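Local coordinates for protein lipoteichoic acid primase (PDB 4UOP) that is a sulfatase-family enzyme whose extracellular catalytic domain holds a magnesium ion, at residues 313-318 against 371-376; 101-104 against 110-113; 244-249 against 286-291; 96-101 against 305-310. All coordinates share one frame; numbering follows the deposited sequence.

Contact 1: 313-318 against 371-376; sequences DDYRIP and VPERYT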
loop_
_atom_site.group_PDB
_atom_site.type_symbol
_atom_site.label_atom_id
_atom_site.label_comp_id
_atom_site.label_asym_id
_atom_site.label_seq_id
_atom_site.Cartn_x
_atom_site.Cartn_y
_atom_site.Cartn_z
ATOM N N ASP B 313 18.690 9.499 -1.472
ATOM C CA ASP B 313 19.616 9.616 -0.356
ATOM C C ASP B 313 19.111 8.876 0.877
ATOM O O ASP B 313 19.876 8.153 1.486
ATOM C CB ASP B 313 19.917 11.050 0.040
ATOM C CG ASP B 313 21.163 11.144 0.903
ATOM O OD1 ASP B 313 22.202 10.534 0.541
ATOM O OD2 ASP B 313 21.113 11.806 1.963
ATOM N N ASP B 314 17.838 9.071 1.233
ATOM C CA ASP B 314 17.247 8.418 2.412
ATOM C C ASP B 314 17.059 6.925 2.254
ATOM O O ASP B 314 17.127 6.188 3.226
ATOM C CB ASP B 314 15.879 9.028 2.752
ATOM C CG ASP B 314 15.987 10.395 3.419
ATOM O OD1 ASP B 314 17.057 10.759 3.940
ATOM O OD2 ASP B 314 14.962 11.084 3.452
ATOM N N TYR B 315 16.869 6.462 1.024
ATOM C CA TYR B 315 16.641 5.044 0.803
ATOM C C TYR B 315 17.906 4.200 0.956
ATOM O O TYR B 315 17.844 2.982 0.927
ATOM C CB TYR B 315 16.002 4.824 -0.571
ATOM C CG TYR B 315 14.507 5.053 -0.609
ATOM C CD1 TYR B 315 13.898 5.975 0.227
ATOM C CD2 TYR B 315 13.707 4.378 -1.515
ATOM C CE1 TYR B 315 12.531 6.207 0.179
ATOM C CE2 TYR B 315 12.341 4.610 -1.582
ATOM C CZ TYR B 315 11.761 5.532 -0.732
ATOM O OH TYR B 315 10.410 5.795 -0.772
ATOM N N ARG B 316 19.061 4.841 1.126
ATOM C CA ARG B 316 20.267 4.097 1.403
ATOM C C ARG B 316 20.230 3.514 2.811
ATOM O O ARG B 316 19.949 4.230 3.788
ATOM C CB ARG B 316 21.518 4.965 1.235
ATOM C CG ARG B 316 21.643 5.706 -0.100
ATOM C CD ARG B 316 22.370 7.043 0.054
ATOM N NE ARG B 316 23.682 6.815 0.502
ATOM C CZ ARG B 316 24.404 7.599 1.294
ATOM N NH1 ARG B 316 23.992 8.772 1.773
ATOM N NH2 ARG B 316 25.598 7.175 1.571
ATOM N N ILE B 317 20.570 2.239 2.903
ATOM C CA ILE B 317 20.624 1.502 4.153
ATOM C C ILE B 317 22.047 0.997 4.306
ATOM O O ILE B 317 22.714 0.691 3.302
ATOM C CB ILE B 317 19.618 0.318 4.198
ATOM C CG1 ILE B 317 19.644 -0.465 2.880
ATOM C CG2 ILE B 317 18.219 0.852 4.436
ATOM C CD1 ILE B 317 18.915 -1.791 2.880
ATOM N N PRO B 318 22.536 0.882 5.548
ATOM C CA PRO B 318 23.877 0.312 5.655
ATOM C C PRO B 318 23.916 -1.152 5.208
ATOM O O PRO B 318 22.909 -1.865 5.313
ATOM C CB PRO B 318 24.203 0.449 7.136
ATOM C CG PRO B 318 22.856 0.471 7.814
ATOM C CD PRO B 318 21.953 1.187 6.869
ATOM N N VAL B 371 18.511 -0.817 -9.134
ATOM C CA VAL B 371 17.496 -1.262 -8.190
ATOM C C VAL B 371 16.150 -0.612 -8.480
ATOM O O VAL B 371 15.969 0.583 -8.190
ATOM C CB VAL B 371 17.909 -0.923 -6.737
ATOM C CG1 VAL B 371 16.915 -1.517 -5.773
ATOM C CG2 VAL B 371 19.313 -1.436 -6.445
ATOM N N PRO B 372 15.198 -1.386 -9.050
ATOM C CA PRO B 372 13.827 -0.914 -9.207
ATOM C C PRO B 372 13.145 -0.627 -7.864
ATOM O O PRO B 372 13.382 -1.348 -6.894
ATOM C CB PRO B 372 13.136 -2.080 -9.914
ATOM C CG PRO B 372 14.235 -2.783 -10.624
ATOM C CD PRO B 372 15.388 -2.706 -9.680
ATOM N N GLU B 373 12.286 0.395 -7.836
ATOM C CA GLU B 373 11.523 0.747 -6.640
ATOM C C GLU B 373 10.053 0.867 -6.972
ATOM O O GLU B 373 9.696 1.117 -8.114
ATOM C CB GLU B 373 12.040 2.063 -6.069
ATOM C CG GLU B 373 13.492 2.001 -5.618
ATOM C CD GLU B 373 13.701 1.234 -4.329
ATOM O OE1 GLU B 373 12.721 0.940 -3.621
ATOM O OE2 GLU B 373 14.864 0.925 -4.014
ATOM N N ARG B 374 9.198 0.684 -5.969
ATOM C CA ARG B 374 7.763 0.823 -6.168
ATOM C C ARG B 374 7.063 1.302 -4.905
ATOM O O ARG B 374 7.701 1.523 -3.874
ATOM C CB ARG B 374 7.163 -0.512 -6.628
ATOM C CG ARG B 374 7.013 -1.542 -5.513
ATOM C CD ARG B 374 6.841 -2.970 -6.022
ATOM N NE ARG B 374 5.917 -3.075 -7.153
ATOM C CZ ARG B 374 5.528 -4.228 -7.694
ATOM N NH1 ARG B 374 5.934 -5.396 -7.197
ATOM N NH2 ARG B 374 4.708 -4.209 -8.733
ATOM N N TYR B 375 5.750 1.481 -5.021
ATOM C CA TYR B 375 4.866 1.824 -3.902
ATOM C C TYR B 375 4.988 3.264 -3.451
ATOM O O TYR B 375 4.029 4.013 -3.547
ATOM C CB TYR B 375 5.043 0.891 -2.724
ATOM C CG TYR B 375 3.990 1.085 -1.669
ATOM C CD1 TYR B 375 2.656 0.793 -1.938
ATOM C CD2 TYR B 375 4.319 1.589 -0.421
ATOM C CE1 TYR B 375 1.683 0.959 -0.969
ATOM C CE2 TYR B 375 3.351 1.758 0.557
ATOM C CZ TYR B 375 2.041 1.453 0.270
ATOM O OH TYR B 375 1.066 1.628 1.213
ATOM N N THR B 376 6.151 3.652 -2.944
ATOM C CA THR B 376 6.413 5.038 -2.599
ATOM C C THR B 376 6.967 5.811 -3.800
ATOM O O THR B 376 7.083 7.032 -3.755
ATOM C CB THR B 376 7.408 5.139 -1.430
ATOM O OG1 THR B 376 8.609 4.440 -1.766
ATOM C CG2 THR B 376 6.829 4.537 -0.171
#
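Tyr315 turns its ring toward 371-376 with CG anti to the carbonyl carbon (chi1 -81°), and Thr376 holds OG1 between its backbone N and carbonyl carbon (chi1 56°), which aims the two hydroxyls at each other. The side chains approach from opposite directions, and Tyr315 OH and Thr376 OG1 are modelled 2.5 Å apart, very short for a hydrogen bond, so the exact length is doubtful; either oxygen could be the donor. Thr376 OG1 lies at the edge of the phenol, in the plane of the ring, while the methyl CG2 of Thr376 stands back at 3.8 Å from Tyr315 OH. The turn that presents Thr376 is pinned by its own backbone, Thr376 N donating to Arg374 O over 2.8 Å. Glu373 adds a looser touch. Its chain bends at the CB-CG bond and slides past the ring in the other direction, bringing OE1 to 4.2 Å from Tyr315 CD2, with the carboxylate turned 72° from the ring plane. The contact joins helix 312-315, which leads into strand 319-322 of the mixed sheet of the sulfatase-like fold, to 371-373, an outermost strand of the antiparallel sheet, and the turn after it. Phe100 and Phe383 pack on both Tyr315 and Glu373, so the link is buried, whereas Thr376 also meets Pro226 of the second subunit. On the far side of the helix end, Arg316 NH1 forms a salt bridge with Asp313 OD1 at 2.8 Å, reaching it on the syn side but tilted from the carboxylate plane. Asp313 OD1 also accepts from Leu307 N.

Contact 2: 101-104 against 110-113; sequences QTVS and DAEW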
loop_
_atom_site.group_PDB
_atom_site.type_symbol
_atom_site.label_atom_id
_atom_site.label_comp_id
_atom_site.label_asym_id
_atom_site.label_seq_id
_atom_site.Cartn_x
_atom_site.Cartn_y
_atom_site.Cartn_z
ATOM N N GLN B 101 17.100 0.083 0.181
ATOM C CA GLN B 101 15.919 -0.648 0.604
ATOM C C GLN B 101 15.053 -0.986 -0.617
ATOM O O GLN B 101 14.992 -0.214 -1.564
ATOM C CB GLN B 101 15.089 0.202 1.581
ATOM C CG GLN B 101 14.576 1.510 1.015
ATOM C CD GLN B 101 13.692 2.279 1.981
ATOM O OE1 GLN B 101 14.151 2.721 3.027
ATOM N NE2 GLN B 101 12.424 2.454 1.627
ATOM N N THR B 102 14.401 -2.138 -0.577
ATOM C CA THR B 102 13.432 -2.527 -1.576
ATOM C C THR B 102 12.196 -3.014 -0.829
ATOM O O THR B 102 12.015 -4.223 -0.632
ATOM C CB THR B 102 13.972 -3.630 -2.527
ATOM O OG1 THR B 102 14.383 -4.794 -1.797
ATOM C CG2 THR B 102 15.145 -3.108 -3.334
ATOM N N VAL B 103 11.382 -2.067 -0.380
ATOM C CA VAL B 103 10.227 -2.384 0.452
ATOM C C VAL B 103 8.985 -1.737 -0.113
ATOM O O VAL B 103 9.066 -0.927 -1.030
ATOM C CB VAL B 103 10.435 -1.981 1.937
ATOM C CG1 VAL B 103 11.643 -2.692 2.524
ATOM C CG2 VAL B 103 10.582 -0.483 2.107
ATOM N N SER B 104 7.835 -2.097 0.441
ATOM C CA SER B 104 6.556 -1.626 -0.048
ATOM C C SER B 104 5.632 -1.283 1.137
ATOM O O SER B 104 6.007 -0.474 1.982
ATOM C CB SER B 104 5.967 -2.728 -0.939
ATOM O OG SER B 104 4.756 -2.301 -1.472
ATOM N N ASP B 110 8.546 -6.615 4.240
ATOM C CA ASP B 110 8.970 -6.513 2.851
ATOM C C ASP B 110 10.492 -6.643 2.711
ATOM O O ASP B 110 10.976 -7.199 1.727
ATOM C CB ASP B 110 8.491 -5.206 2.213
ATOM C CG ASP B 110 6.984 -5.167 2.013
ATOM O OD1 ASP B 110 6.333 -6.238 2.027
ATOM O OD2 ASP B 110 6.453 -4.062 1.811
ATOM N N ALA B 111 11.234 -6.155 3.701
ATOM C CA ALA B 111 12.673 -6.344 3.711
ATOM C C ALA B 111 13.009 -7.821 3.809
ATOM O O ALA B 111 13.813 -8.339 3.032
ATOM C CB ALA B 111 13.303 -5.567 4.848
ATOM N N GLU B 112 12.385 -8.512 4.766
ATOM C CA GLU B 112 12.585 -9.935 4.929
ATOM C C GLU B 112 12.205 -10.668 3.648
ATOM O O GLU B 112 12.941 -11.551 3.206
ATOM C CB GLU B 112 11.752 -10.460 6.086
ATOM C CG GLU B 112 12.220 -9.990 7.465
ATOM C CD GLU B 112 11.489 -10.727 8.572
ATOM O OE1 GLU B 112 11.803 -11.908 8.795
ATOM O OE2 GLU B 112 10.582 -10.121 9.194
ATOM N N TRP B 113 11.052 -10.313 3.080
ATOM C CA TRP B 113 10.594 -10.920 1.824
ATOM C C TRP B 113 11.662 -10.831 0.732
ATOM O O TRP B 113 11.968 -11.835 0.047
ATOM C CB TRP B 113 9.289 -10.260 1.340
ATOM C CG TRP B 113 8.841 -10.820 0.027
ATOM C CD1 TRP B 113 9.200 -10.389 -1.208
ATOM C CD2 TRP B 113 8.014 -11.969 -0.178
ATOM N NE1 TRP B 113 8.633 -11.184 -2.178
ATOM C CE2 TRP B 113 7.896 -12.159 -1.571
ATOM C CE3 TRP B 113 7.346 -12.845 0.678
ATOM C CZ2 TRP B 113 7.145 -13.195 -2.120
ATOM C CZ3 TRP B 113 6.599 -13.872 0.128
ATOM C CH2 TRP B 113 6.500 -14.033 -1.251
#
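This is a buried, local contact in which the loop leaving strand 94-100 folds back on the start of helix 107-117, with Val103 and Ser104 laid against Asp110 and Ala111. The polar part is a carboxylate taking backbone N-H groups. Asp110 OD2 accepts weakly from Ser104 N at 2.8 Å, with a bent N-H...O angle of 129°, and it is also hydrogen-bonded to Ser106 N, so one oxygen gathers two amides of the incoming loop. Asp110 reaches them with CG anti to its carbonyl carbon (chi1 -69°). The bond to Ser104 N also leaves Ser104 CB close, 3.1 Å from Asp110 OD2, while the hydroxyl of Ser104 bonds to Ser122 O instead. One residue earlier, Val103 lies flank to flank with the aspartate, Val103 CB being 3.8 Å from Asp110 CB. Its CG1 branch reaches over the helix backbone, 3.7 Å from Ala111 N and 4.1 Å from Ala111 CB. Glu338 packs on both Val103 and Ala111. The carbonyls of Thr102 and Asp110 both lie within hydrogen-bonding distance of Ser114 OG, one turn further on, whose one proton they must share. The Ala111 side chain is about 7 Å from the magnesium ion, and Thr108, between the two segments, is one of its ligands, a feature consistent with the metal site of sulfatase-like enzymes, where the helix start next to the sheet supplies a ligand.

Contact 3: 244-249 against 286-291; sequences DTELGN and HIIKTD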
loop_
_atom_site.group_PDB
_atom_site.type_symbol
_atom_site.label_atom_id
_atom_site.label_comp_id
_atom_site.label_asym_id
_atom_site.label_seq_id
_atom_site.Cartn_x
_atom_site.Cartn_y
_atom_site.Cartn_z
ATOM N N ASP B 244 14.832 15.292 23.562
ATOM C CA ASP B 244 13.370 15.094 23.536
ATOM C C ASP B 244 12.693 15.398 22.177
ATOM O O ASP B 244 11.540 15.853 22.104
ATOM C CB ASP B 244 12.743 15.871 24.697
ATOM C CG ASP B 244 13.214 15.366 26.072
ATOM O OD1 ASP B 244 14.043 14.430 26.131
ATOM O OD2 ASP B 244 12.754 15.905 27.107
ATOM N N THR B 245 13.421 15.095 21.104
ATOM C CA THR B 245 12.929 15.202 19.720
ATOM C C THR B 245 12.982 13.812 19.098
ATOM O O THR B 245 13.713 12.969 19.592
ATOM C CB THR B 245 13.799 16.130 18.827
ATOM O OG1 THR B 245 15.107 15.569 18.606
ATOM C CG2 THR B 245 13.936 17.539 19.440
ATOM N N GLU B 246 12.246 13.588 18.012
ATOM C CA GLU B 246 12.262 12.299 17.328
ATOM C C GLU B 246 13.670 11.901 16.913
ATOM O O GLU B 246 14.072 10.763 17.142
ATOM C CB GLU B 246 11.346 12.303 16.096
ATOM C CG GLU B 246 11.481 11.057 15.228
ATOM C CD GLU B 246 10.470 11.002 14.097
ATOM O OE1 GLU B 246 10.592 11.790 13.132
ATOM O OE2 GLU B 246 9.560 10.150 14.169
ATOM N N LEU B 247 14.411 12.816 16.298
ATOM C CA LEU B 247 15.764 12.511 15.839
ATOM C C LEU B 247 16.699 12.219 16.999
ATOM O O LEU B 247 17.561 11.337 16.911
ATOM C CB LEU B 247 16.346 13.615 14.941
ATOM C CG LEU B 247 17.747 13.334 14.369
ATOM C CD1 LEU B 247 17.732 12.100 13.478
ATOM C CD2 LEU B 247 18.296 14.519 13.589
ATOM N N GLY B 248 16.532 12.950 18.098
ATOM C CA GLY B 248 17.337 12.681 19.282
ATOM C C GLY B 248 17.080 11.298 19.829
ATOM O O GLY B 248 18.016 10.547 20.117
ATOM N N ASN B 249 15.811 10.930 19.943
ATOM C CA ASN B 249 15.451 9.609 20.420
ATOM C C ASN B 249 15.956 8.535 19.457
ATOM O O ASN B 249 16.415 7.484 19.894
ATOM C CB ASN B 249 13.944 9.489 20.616
ATOM C CG ASN B 249 13.431 10.419 21.710
ATOM O OD1 ASN B 249 14.166 10.774 22.622
ATOM N ND2 ASN B 249 12.183 10.818 21.607
ATOM N N HIS B 286 14.792 2.973 5.771
ATOM C CA HIS B 286 14.957 4.254 6.430
ATOM C C HIS B 286 13.719 4.563 7.237
ATOM O O HIS B 286 12.660 3.971 7.036
ATOM C CB HIS B 286 15.208 5.360 5.423
ATOM C CG HIS B 286 13.965 5.924 4.826
ATOM N ND1 HIS B 286 13.194 5.231 3.919
ATOM C CD2 HIS B 286 13.350 7.116 5.010
ATOM C CE1 HIS B 286 12.163 5.974 3.562
ATOM N NE2 HIS B 286 12.231 7.122 4.216
ATOM N N ILE B 287 13.870 5.490 8.166
ATOM C CA ILE B 287 12.732 5.934 8.943
ATOM C C ILE B 287 12.646 7.462 9.054
ATOM O O ILE B 287 11.559 7.991 9.259
ATOM C CB ILE B 287 12.720 5.252 10.341
ATOM C CG1 ILE B 287 11.342 5.356 11.001
ATOM C CG2 ILE B 287 13.803 5.822 11.240
ATOM C CD1 ILE B 287 10.201 4.831 10.150
ATOM N N ILE B 288 13.770 8.157 8.909
ATOM C CA ILE B 288 13.806 9.618 9.032
ATOM C C ILE B 288 13.831 10.231 7.633
ATOM O O ILE B 288 14.739 9.964 6.834
ATOM C CB ILE B 288 15.049 10.070 9.820
ATOM C CG1 ILE B 288 15.144 9.360 11.189
ATOM C CG2 ILE B 288 15.076 11.590 9.939
ATOM C CD1 ILE B 288 14.020 9.656 12.178
ATOM N N LYS B 289 12.817 11.029 7.321
ATOM C CA LYS B 289 12.818 11.798 6.081
ATOM C C LYS B 289 13.668 13.037 6.326
ATOM O O LYS B 289 13.211 13.993 6.977
ATOM C CB LYS B 289 11.400 12.169 5.670
ATOM C CG LYS B 289 10.527 10.967 5.390
ATOM C CD LYS B 289 9.588 11.225 4.225
ATOM C CE LYS B 289 8.811 9.973 3.850
ATOM N NZ LYS B 289 7.758 9.646 4.849
ATOM N N THR B 290 14.908 13.010 5.848
ATOM C CA THR B 290 15.892 13.995 6.283
ATOM C C THR B 290 15.582 15.389 5.737
ATOM O O THR B 290 15.932 16.376 6.375
ATOM C CB THR B 290 17.335 13.601 5.923
ATOM O OG1 THR B 290 17.418 13.299 4.521
ATOM C CG2 THR B 290 17.777 12.387 6.738
ATOM N N ASP B 291 14.936 15.470 4.576
ATOM C CA ASP B 291 14.560 16.772 4.016
ATOM C C ASP B 291 13.419 17.436 4.802
ATOM O O ASP B 291 13.219 18.639 4.674
ATOM C CB ASP B 291 14.261 16.692 2.500
ATOM C CG ASP B 291 13.071 15.812 2.161
ATOM O OD1 ASP B 291 12.157 15.662 3.013
ATOM O OD2 ASP B 291 13.068 15.254 1.020
#
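Ile288 is the residue through which 286-291 meets the first turn of helix 246-271, touching Glu246 and Leu247. The segment starts at His286, right after the magnesium ligand His285; its ring meets that of Tyr315, and Ile288 O lies in the plane of the imidazole at its edge. Gln69 OE1 then takes both N-H groups of Ile287 and Ile288, which holds the backbone just before the Ile288 side chain that touches the helix. Ile288 CG1 stands anti to the carbonyl carbon (chi1 -54°), and the branch carries CD1 to 4.1 Å from Glu246 OE1, the two side chains sliding past each other in opposite directions. Glu246 gets there by an extended chain, and the polar partner of its OE1 is Lys231 of the second subunit, in a long, weak ion pair. The same branch of Ile288 has an apolar neighbour: CG1 is 4.4 Å from Leu247 CD1, a light touch. Tyr250, one turn up the helix, backs both isoleucines. Beyond, Lys289 turns aside to a salt bridge with Asp228 of the second subunit, and the hydroxyl of Thr290, where a 3-10 segment begins, is hydrogen-bonded to Asp314 OD1. Across the contact, the helix is started by Thr245, whose OG1 accepts from Gly248 N at 3.0 Å with an N-H...O angle of 155°, and whose carbonyl O takes Asn249 N at 2.9 Å. The arrangement is that of an N-capped helix end leaning on the loop that carries the magnesium ligands Asp284 and His285 just after strand 277-283 of the alpha/beta sulfatase-like fold.

Contact 4: 96-101 against 305-310; sequences SNQFFQ and TQLKAE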
loop_
_atom_site.group_PDB
_atom_site.type_symbol
_atom_site.label_atom_id
_atom_site.label_comp_id
_atom_site.label_asym_id
_atom_site.label_seq_id
_atom_site.Cartn_x
_atom_site.Cartn_y
_atom_site.Cartn_z
ATOM N N SER B 96 28.916 -1.065 1.651
ATOM C CA SER B 96 28.374 -0.229 0.598
ATOM C C SER B 96 27.800 1.065 1.110
ATOM O O SER B 96 27.088 1.083 2.108
ATOM C CB SER B 96 27.270 -0.958 -0.141
ATOM O OG SER B 96 26.674 -0.108 -1.093
ATOM N N ASN B 97 28.103 2.144 0.398
ATOM C CA ASN B 97 27.483 3.455 0.623
ATOM C C ASN B 97 26.369 3.749 -0.367
ATOM O O ASN B 97 25.849 4.860 -0.396
ATOM C CB ASN B 97 28.542 4.559 0.549
ATOM C CG ASN B 97 29.560 4.449 1.649
ATOM O OD1 ASN B 97 29.233 4.052 2.768
ATOM N ND2 ASN B 97 30.805 4.773 1.336
ATOM N N GLN B 98 26.022 2.757 -1.186
ATOM C CA GLN B 98 24.929 2.873 -2.149
ATOM C C GLN B 98 24.158 1.566 -2.204
ATOM O O GLN B 98 24.078 0.884 -3.235
ATOM C CB GLN B 98 25.453 3.226 -3.538
ATOM C CG GLN B 98 26.087 4.588 -3.654
ATOM C CD GLN B 98 26.471 4.927 -5.088
ATOM O OE1 GLN B 98 26.853 4.056 -5.869
ATOM N NE2 GLN B 98 26.402 6.205 -5.425
ATOM N N PHE B 99 23.627 1.179 -1.059
ATOM C CA PHE B 99 22.828 -0.017 -0.961
ATOM C C PHE B 99 21.440 0.422 -0.562
ATOM O O PHE B 99 21.289 1.226 0.365
ATOM C CB PHE B 99 23.433 -0.974 0.058
ATOM C CG PHE B 99 22.896 -2.362 -0.034
ATOM C CD1 PHE B 99 23.481 -3.283 -0.897
ATOM C CD2 PHE B 99 21.804 -2.753 0.713
ATOM C CE1 PHE B 99 22.974 -4.561 -1.010
ATOM C CE2 PHE B 99 21.305 -4.051 0.618
ATOM C CZ PHE B 99 21.886 -4.947 -0.259
ATOM N N PHE B 100 20.423 -0.073 -1.266
ATOM C CA PHE B 100 19.077 0.487 -1.137
ATOM C C PHE B 100 18.028 -0.467 -0.599
ATOM O O PHE B 100 18.067 -1.664 -0.855
ATOM C CB PHE B 100 18.593 0.994 -2.487
ATOM C CG PHE B 100 19.439 2.077 -3.062
ATOM C CD1 PHE B 100 19.257 3.400 -2.668
ATOM C CD2 PHE B 100 20.439 1.787 -3.990
ATOM C CE1 PHE B 100 20.027 4.409 -3.221
ATOM C CE2 PHE B 100 21.211 2.799 -4.534
ATOM C CZ PHE B 100 21.013 4.103 -4.145
ATOM N N GLN B 101 17.100 0.083 0.181
ATOM C CA GLN B 101 15.919 -0.648 0.604
ATOM C C GLN B 101 15.053 -0.986 -0.617
ATOM O O GLN B 101 14.992 -0.214 -1.564
ATOM C CB GLN B 101 15.089 0.202 1.581
ATOM C CG GLN B 101 14.576 1.510 1.015
ATOM C CD GLN B 101 13.692 2.279 1.981
ATOM O OE1 GLN B 101 14.151 2.721 3.027
ATOM N NE2 GLN B 101 12.424 2.454 1.627
ATOM N N THR B 305 28.713 10.826 1.807
ATOM C CA THR B 305 28.415 10.082 0.566
ATOM C C THR B 305 27.014 10.403 0.076
ATOM O O THR B 305 26.340 9.571 -0.532
ATOM C CB THR B 305 28.629 8.564 0.753
ATOM O OG1 THR B 305 27.864 8.079 1.873
ATOM C CG2 THR B 305 30.102 8.265 0.976
ATOM N N GLN B 306 26.599 11.647 0.308
ATOM C CA GLN B 306 25.279 12.126 -0.037
ATOM C C GLN B 306 24.972 11.916 -1.505
ATOM O O GLN B 306 25.811 12.181 -2.377
ATOM C CB GLN B 306 25.173 13.621 0.291
ATOM C CG GLN B 306 23.875 14.292 -0.106
ATOM C CD GLN B 306 23.840 15.779 0.260
ATOM O OE1 GLN B 306 24.875 16.389 0.512
ATOM N NE2 GLN B 306 22.656 16.354 0.290
ATOM N N LEU B 307 23.755 11.464 -1.766
ATOM C CA LEU B 307 23.186 11.522 -3.094
ATOM C C LEU B 307 22.255 12.738 -3.133
ATOM O O LEU B 307 21.320 12.863 -2.324
ATOM C CB LEU B 307 22.416 10.243 -3.405
ATOM C CG LEU B 307 23.103 8.915 -3.084
ATOM C CD1 LEU B 307 22.214 7.763 -3.519
ATOM C CD2 LEU B 307 24.493 8.799 -3.691
ATOM N N LYS B 308 22.510 13.646 -4.060
ATOM C CA LYS B 308 21.705 14.854 -4.164
ATOM C C LYS B 308 20.500 14.583 -5.045
ATOM O O LYS B 308 20.281 15.258 -6.055
ATOM C CB LYS B 308 22.545 16.029 -4.685
ATOM C CG LYS B 308 23.623 16.460 -3.708
ATOM C CD LYS B 308 24.354 17.707 -4.192
ATOM C CE LYS B 308 25.689 17.892 -3.486
ATOM N NZ LYS B 308 26.411 19.098 -3.985
ATOM N N ALA B 309 19.718 13.585 -4.637
ATOM C CA ALA B 309 18.481 13.239 -5.285
ATOM C C ALA B 309 17.630 12.592 -4.216
ATOM O O ALA B 309 18.151 11.840 -3.393
ATOM C CB ALA B 309 18.734 12.270 -6.427
ATOM N N GLU B 310 16.343 12.905 -4.186
ATOM C CA GLU B 310 15.446 12.258 -3.239
ATOM C C GLU B 310 14.355 11.507 -3.999
ATOM O O GLU B 310 13.915 11.945 -5.057
ATOM C CB GLU B 310 14.874 13.245 -2.200
ATOM C CG GLU B 310 15.909 13.809 -1.213
ATOM C CD GLU B 310 16.285 12.914 -0.004
ATOM O OE1 GLU B 310 16.146 11.643 -0.011
ATOM O OE2 GLU B 310 16.762 13.519 1.002
HETATM O O HOH W 1 26.791 7.156 -1.820
#
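Strand 94-100 of the large mixed sheet, interrupted by a bulge or short loop, is met by the loop that comes before helix 312-315, through Thr305 and Leu307. The side chains of Asn97 and Thr305 cross at about a right angle: the methyl CG2 of Thr305 lies 3.6 Å from Asn97 ND2, and Thr305 OG1 lies 3.8 Å from Asn97 CB. The other end of the amide, Asn97 OD1, is hydrogen-bonded to Arg70 NH2. The backbones of Asn97 and Thr305 are joined by one water, which donates to Asn97 O at 2.9 Å and to Thr305 O at 2.8 Å. Leu307 supplies the apolar part, and its two methyls part company. Leu307 CD1 meets the far end of the Phe100 ring at the edge, near its plane, 3.9 Å from Phe100 CZ. The other methyl turns to Gln98, whose extended side chain (chi2 -175°) places Gln98 NE2 3.7 Å from Leu307 CD2; this is plain packing, and the polar partner of the amide nitrogen is Asn385 O, in a weak hydrogen bond. Within 96-101, Ser96 OG accepts from Gln98 N over 2.9 Å at 153°, while beyond Leu307 the loop bends at Lys308. Phe100 is also stacked with Phe383. The pair combines an ST turn at Ser96, on strand 94-100 of the sulfatase-like fold, with an inverse gamma turn centred on Lys308.

Going from the N terminus, strand 94-100 and the loop that leaves it supply the first side of contacts 4 and 2, which share Gln101. Contact 2 closes at once, a short loop into helix 107-117. Contact 4 closes much later, after more than two hundred residues, and contact 3 falls within that span, tying the start of helix 246-271 to the loop after strand 277-283. Contact 1 opens only when contact 4 has closed, and runs in series to bring in strand 371-373 of the antiparallel sheet. No two cross. Gln101 OE1 accepts from His286 N, and Gln101 N is hydrogen-bonded to Tyr315 O, so the residue shared by contacts 2 and 4 also bonds to segments of contacts 3 and 1.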